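Local atomic coordinates of clostripain-related protein (Bacteroides thetaiotaomicron, PDB entry 6N9J), a protein that is a secreted C11 (clostripain-family) cysteine protease and probably cleaves peptide bonds in protein substrates. Residues I186-A199 / V208-K220. Numbering follows the deposited sequence.
Sequences IPGPGAPYEVVVPA and VSIAENYYSVYAK
Tyr-214 of helix 208-220 lies under the backbone of the loop that leads into helix 193-199, an example of an aromatic ring roofed on one face by an alanine alpha carbon and a proline ring. Two C-H groups sit over that face: Pro-192 CD, 4.2 Å from the centroid of the Tyr-214 ring and nearly on the ring normal, and Ala-191 CA, both CH-pi contacts. A chi1 of -166°, which sets CG opposite the backbone N, carries the ring to the loop, and its hydroxyl ends beside Gly-190 and Ile-186, whose CG2 is 3.5 Å from Tyr-214 OH. That hydroxyl is hydrogen-bonded to Asp-159, which also accepts from the N of Ala-191 and bonds the OH of Tyr-193, so one carboxylate ties loop and helix together. Shortening Tyr-214 to an alanine would probably leave Asp-159 without one of its partners and open a gap beneath Ala-191 and Pro-192.

One turn on, Tyr-218 meets the ring of Pro-187, Tyr-218 CE1 to Pro-187 CG at 3.8 Å, while Pro-192 CD comes against CE2, across the ring from CE1. Pro-192 also slides past Val-217, with Pro-192 CB 3.8 Å from Val-217 CG2. At the far end the small side chain of Ala-199 lets the helices come close, its CB 3.6 Å from Ser-209 O. Ser-209 O also accepts Asn-213 ND2 at 2.7 Å, nearly straight, besides the helical N-H of Asn-213.

The antiparallel axes, 171° apart, form an antiparallel helical hairpin against the central sheet of this caspase-like clan CD fold, its leading loop bordering the inhibitor site, where the backbone of Ile-186 hydrogen-bonds the bound peptide.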
loop_
_atom_site.group_PDB
_atom_site.type_symbol
_atom_site.label_atom_id
_atom_site.label_comp_id
_atom_site.label_asym_id
_atom_site.label_seq_id
_atom_site.Cartn_x
_atom_site.Cartn_y
_atom_site.Cartn_z
ATOM N N ILE A 186 4.109 -2.923 7.520
ATOM C CA ILE A 186 4.760 -3.758 6.517
ATOM C C ILE A 186 6.221 -3.979 6.909
ATOM O O ILE A 186 6.902 -3.043 7.312
ATOM C CB ILE A 186 4.690 -3.102 5.115
ATOM C CG1 ILE A 186 3.307 -3.307 4.500
ATOM C CG2 ILE A 186 5.788 -3.648 4.194
ATOM C CD1 ILE A 186 3.139 -4.660 3.825
ATOM N N PRO A 187 6.706 -5.221 6.800
ATOM C CA PRO A 187 8.106 -5.498 7.160
ATOM C C PRO A 187 9.106 -4.659 6.358
ATOM O O PRO A 187 8.897 -4.411 5.161
ATOM C CB PRO A 187 8.258 -6.987 6.832
ATOM C CG PRO A 187 6.846 -7.538 6.964
ATOM C CD PRO A 187 5.955 -6.443 6.451
ATOM N N GLY A 188 10.157 -4.195 7.030
ATOM C CA GLY A 188 11.270 -3.537 6.370
ATOM C C GLY A 188 11.596 -4.053 4.976
ATOM O O GLY A 188 11.563 -3.281 4.020
ATOM N N PRO A 189 11.895 -5.362 4.852
ATOM C CA PRO A 189 12.290 -5.959 3.568
ATOM C C PRO A 189 11.231 -5.857 2.478
ATOM O O PRO A 189 11.557 -6.058 1.317
ATOM C CB PRO A 189 12.541 -7.429 3.926
ATOM C CG PRO A 189 12.918 -7.398 5.364
ATOM C CD PRO A 189 12.060 -6.317 5.962
ATOM N N GLY A 190 9.990 -5.561 2.850
ATOM C CA GLY A 190 8.916 -5.412 1.883
ATOM C C GLY A 190 8.652 -6.653 1.044
ATOM O O GLY A 190 8.832 -7.781 1.498
ATOM N N ALA A 191 8.207 -6.443 -0.188
ATOM C CA ALA A 191 7.874 -7.555 -1.059
ATOM C C ALA A 191 9.093 -8.399 -1.403
ATOM O O ALA A 191 10.215 -7.899 -1.462
ATOM C CB ALA A 191 7.206 -7.047 -2.341
ATOM N N PRO A 192 8.865 -9.703 -1.596
ATOM C CA PRO A 192 9.788 -10.637 -2.249
ATOM C C PRO A 192 9.671 -10.512 -3.774
ATOM O O PRO A 192 8.949 -11.278 -4.439
ATOM C CB PRO A 192 9.302 -11.996 -1.758
ATOM C CG PRO A 192 7.808 -11.790 -1.575
ATOM C CD PRO A 192 7.674 -10.385 -1.054
ATOM N N TYR A 193 10.390 -9.542 -4.333
ATOM C CA TYR A 193 10.170 -9.153 -5.720
ATOM C C TYR A 193 10.632 -10.202 -6.708
ATOM O O TYR A 193 10.405 -10.066 -7.909
ATOM C CB TYR A 193 10.849 -7.820 -6.009
ATOM C CG TYR A 193 10.074 -6.661 -5.439
ATOM C CD1 TYR A 193 8.916 -6.214 -6.066
ATOM C CD2 TYR A 193 10.483 -6.026 -4.278
ATOM C CE1 TYR A 193 8.188 -5.168 -5.557
ATOM C CE2 TYR A 193 9.757 -4.965 -3.753
ATOM C CZ TYR A 193 8.607 -4.546 -4.395
ATOM O OH TYR A 193 7.859 -3.507 -3.903
ATOM N N GLU A 194 11.270 -11.254 -6.210
ATOM C CA GLU A 194 11.647 -12.355 -7.079
ATOM C C GLU A 194 10.428 -13.193 -7.481
ATOM O O GLU A 194 10.472 -13.901 -8.485
ATOM C CB GLU A 194 12.706 -13.235 -6.410
ATOM C CG GLU A 194 12.187 -14.127 -5.301
ATOM C CD GLU A 194 12.129 -13.457 -3.931
ATOM O OE1 GLU A 194 12.262 -12.211 -3.820
ATOM O OE2 GLU A 194 11.952 -14.205 -2.947
ATOM N N VAL A 195 9.340 -13.122 -6.709
ATOM C CA VAL A 195 8.096 -13.790 -7.111
ATOM C C VAL A 195 6.935 -12.813 -7.320
ATOM O O VAL A 195 5.984 -13.132 -8.015
ATOM C CB VAL A 195 7.652 -14.873 -6.099
ATOM C CG1 VAL A 195 8.444 -16.161 -6.312
ATOM C CG2 VAL A 195 7.746 -14.364 -4.642
ATOM N N VAL A 196 7.015 -11.620 -6.747
ATOM C CA VAL A 196 5.994 -10.606 -6.994
ATOM C C VAL A 196 6.092 -10.025 -8.420
ATOM O O VAL A 196 5.065 -9.748 -9.047
ATOM C CB VAL A 196 6.069 -9.467 -5.952
ATOM C CG1 VAL A 196 5.305 -8.232 -6.437
ATOM C CG2 VAL A 196 5.509 -9.945 -4.613
ATOM N N VAL A 197 7.307 -9.875 -8.954
ATOM C CA VAL A 197 7.480 -9.268 -10.292
ATOM C C VAL A 197 6.757 -10.045 -11.403
ATOM O O VAL A 197 6.048 -9.431 -12.194
ATOM C CB VAL A 197 8.987 -9.092 -10.673
ATOM C CG1 VAL A 197 9.200 -9.132 -12.203
ATOM C CG2 VAL A 197 9.518 -7.790 -10.105
ATOM N N PRO A 198 6.914 -11.383 -11.469
ATOM C CA PRO A 198 6.092 -12.050 -12.487
ATOM C C PRO A 198 4.583 -11.903 -12.227
ATOM O O PRO A 198 3.805 -11.847 -13.179
ATOM C CB PRO A 198 6.524 -13.522 -12.385
ATOM C CG PRO A 198 7.878 -13.488 -11.743
ATOM C CD PRO A 198 7.816 -12.330 -10.784
ATOM N N ALA A 199 4.176 -11.814 -10.963
ATOM C CA ALA A 199 2.753 -11.652 -10.647
ATOM C C ALA A 199 2.246 -10.265 -11.060
ATOM O O ALA A 199 1.071 -10.103 -11.385
ATOM C CB ALA A 199 2.499 -11.901 -9.150
ATOM N N VAL A 208 -4.630 -10.400 -7.068
ATOM C CA VAL A 208 -4.650 -11.628 -6.287
ATOM C C VAL A 208 -3.296 -12.327 -6.380
ATOM O O VAL A 208 -2.754 -12.773 -5.367
ATOM C CB VAL A 208 -5.780 -12.583 -6.760
ATOM C CG1 VAL A 208 -5.686 -13.924 -6.048
ATOM C CG2 VAL A 208 -7.140 -11.953 -6.513
ATOM N N SER A 209 -2.756 -12.419 -7.600
ATOM C CA SER A 209 -1.443 -13.030 -7.815
ATOM C C SER A 209 -0.357 -12.350 -6.992
ATOM O O SER A 209 0.505 -13.017 -6.413
ATOM C CB SER A 209 -1.041 -12.985 -9.295
ATOM O OG SER A 209 -1.995 -13.644 -10.102
ATOM N N ILE A 210 -0.384 -11.019 -6.977
ATOM C CA ILE A 210 0.609 -10.246 -6.238
ATOM C C ILE A 210 0.489 -10.568 -4.752
ATOM O O ILE A 210 1.497 -10.836 -4.080
ATOM C CB ILE A 210 0.446 -8.723 -6.495
ATOM C CG1 ILE A 210 0.843 -8.385 -7.936
ATOM C CG2 ILE A 210 1.284 -7.891 -5.479
ATOM C CD1 ILE A 210 0.327 -7.025 -8.448
ATOM N N ALA A 211 -0.752 -10.593 -4.258
ATOM C CA ALA A 211 -1.040 -10.837 -2.844
ATOM C C ALA A 211 -0.580 -12.217 -2.393
ATOM O O ALA A 211 0.095 -12.355 -1.378
ATOM C CB ALA A 211 -2.515 -10.682 -2.585
ATOM N N GLU A 212 -0.959 -13.235 -3.161
ATOM C CA GLU A 212 -0.613 -14.611 -2.837
ATOM C C GLU A 212 0.889 -14.796 -2.783
ATOM O O GLU A 212 1.396 -15.469 -1.895
ATOM C CB GLU A 212 -1.225 -15.582 -3.862
ATOM C CG GLU A 212 -2.732 -15.839 -3.685
ATOM C CD GLU A 212 -3.057 -16.902 -2.634
ATOM O OE1 GLU A 212 -2.134 -17.582 -2.140
ATOM O OE2 GLU A 212 -4.259 -17.071 -2.309
ATOM N N ASN A 213 1.600 -14.204 -3.742
ATOM C CA ASN A 213 3.044 -14.377 -3.818
ATOM C C ASN A 213 3.740 -13.563 -2.732
ATOM O O ASN A 213 4.703 -14.023 -2.120
ATOM C CB ASN A 213 3.572 -13.999 -5.214
ATOM C CG ASN A 213 3.346 -15.100 -6.239
ATOM O OD1 ASN A 213 4.166 -16.000 -6.388
ATOM N ND2 ASN A 213 2.225 -15.037 -6.938
ATOM N N TYR A 214 3.248 -12.358 -2.489
ATOM C CA TYR A 214 3.773 -11.565 -1.389
ATOM C C TYR A 214 3.611 -12.363 -0.081
ATOM O O TYR A 214 4.599 -12.673 0.582
ATOM C CB TYR A 214 3.047 -10.226 -1.299
ATOM C CG TYR A 214 3.723 -9.204 -0.421
ATOM C CD1 TYR A 214 3.988 -7.932 -0.914
ATOM C CD2 TYR A 214 4.137 -9.513 0.881
ATOM C CE1 TYR A 214 4.605 -6.980 -0.138
ATOM C CE2 TYR A 214 4.777 -8.567 1.676
ATOM C CZ TYR A 214 4.997 -7.300 1.148
ATOM O OH TYR A 214 5.623 -6.321 1.865
ATOM N N TYR A 215 2.372 -12.688 0.280
ATOM C CA TYR A 215 2.105 -13.400 1.523
ATOM C C TYR A 215 2.896 -14.698 1.699
ATOM O O TYR A 215 3.403 -14.981 2.781
ATOM C CB TYR A 215 0.610 -13.710 1.625
ATOM C CG TYR A 215 0.260 -14.451 2.893
ATOM C CD1 TYR A 215 0.189 -13.778 4.108
ATOM C CD2 TYR A 215 0.021 -15.822 2.886
ATOM C CE1 TYR A 215 -0.116 -14.434 5.275
ATOM C CE2 TYR A 215 -0.300 -16.494 4.056
ATOM C CZ TYR A 215 -0.358 -15.786 5.250
ATOM O OH TYR A 215 -0.648 -16.431 6.427
ATOM N N SER A 216 2.993 -15.493 0.637
ATOM C CA SER A 216 3.515 -16.843 0.762
ATOM C C SER A 216 4.971 -16.914 1.231
ATOM O O SER A 216 5.355 -17.850 1.931
ATOM C CB SER A 216 3.369 -17.580 -0.565
ATOM O OG SER A 216 3.715 -18.943 -0.413
ATOM N N VAL A 217 5.793 -15.946 0.850
ATOM C CA VAL A 217 7.184 -16.004 1.276
ATOM C C VAL A 217 7.283 -15.727 2.784
ATOM O O VAL A 217 8.013 -16.411 3.505
ATOM C CB VAL A 217 8.059 -15.021 0.476
ATOM C CG1 VAL A 217 9.407 -14.819 1.149
ATOM C CG2 VAL A 217 8.249 -15.542 -0.950
ATOM N N TYR A 218 6.523 -14.752 3.263
ATOM C CA TYR A 218 6.545 -14.414 4.684
ATOM C C TYR A 218 5.901 -15.507 5.522
ATOM O O TYR A 218 6.395 -15.831 6.610
ATOM C CB TYR A 218 5.857 -13.067 4.928
ATOM C CG TYR A 218 6.751 -11.912 4.563
ATOM C CD1 TYR A 218 7.672 -11.411 5.476
ATOM C CD2 TYR A 218 6.705 -11.346 3.291
ATOM C CE1 TYR A 218 8.512 -10.368 5.137
ATOM C CE2 TYR A 218 7.540 -10.303 2.942
ATOM C CZ TYR A 218 8.440 -9.814 3.869
ATOM O OH TYR A 218 9.277 -8.773 3.519
ATOM N N ALA A 219 4.810 -16.076 5.010
ATOM C CA ALA A 219 4.136 -17.199 5.662
ATOM C C ALA A 219 5.065 -18.395 5.862
ATOM O O ALA A 219 4.912 -19.153 6.816
ATOM C CB ALA A 219 2.921 -17.617 4.859
ATOM N N LYS A 220 6.045 -18.563 4.977
ATOM C CA LYS A 220 6.896 -19.741 5.063
ATOM C C LYS A 220 8.088 -19.596 6.016
ATOM O O LYS A 220 8.620 -20.601 6.494
ATOM C CB LYS A 220 7.371 -20.140 3.666
ATOM C CG LYS A 220 6.375 -21.052 2.972
ATOM C CD LYS A 220 6.611 -21.164 1.481
ATOM C CE LYS A 220 5.667 -22.200 0.869
ATOM N NZ LYS A 220 5.425 -21.948 -0.576
#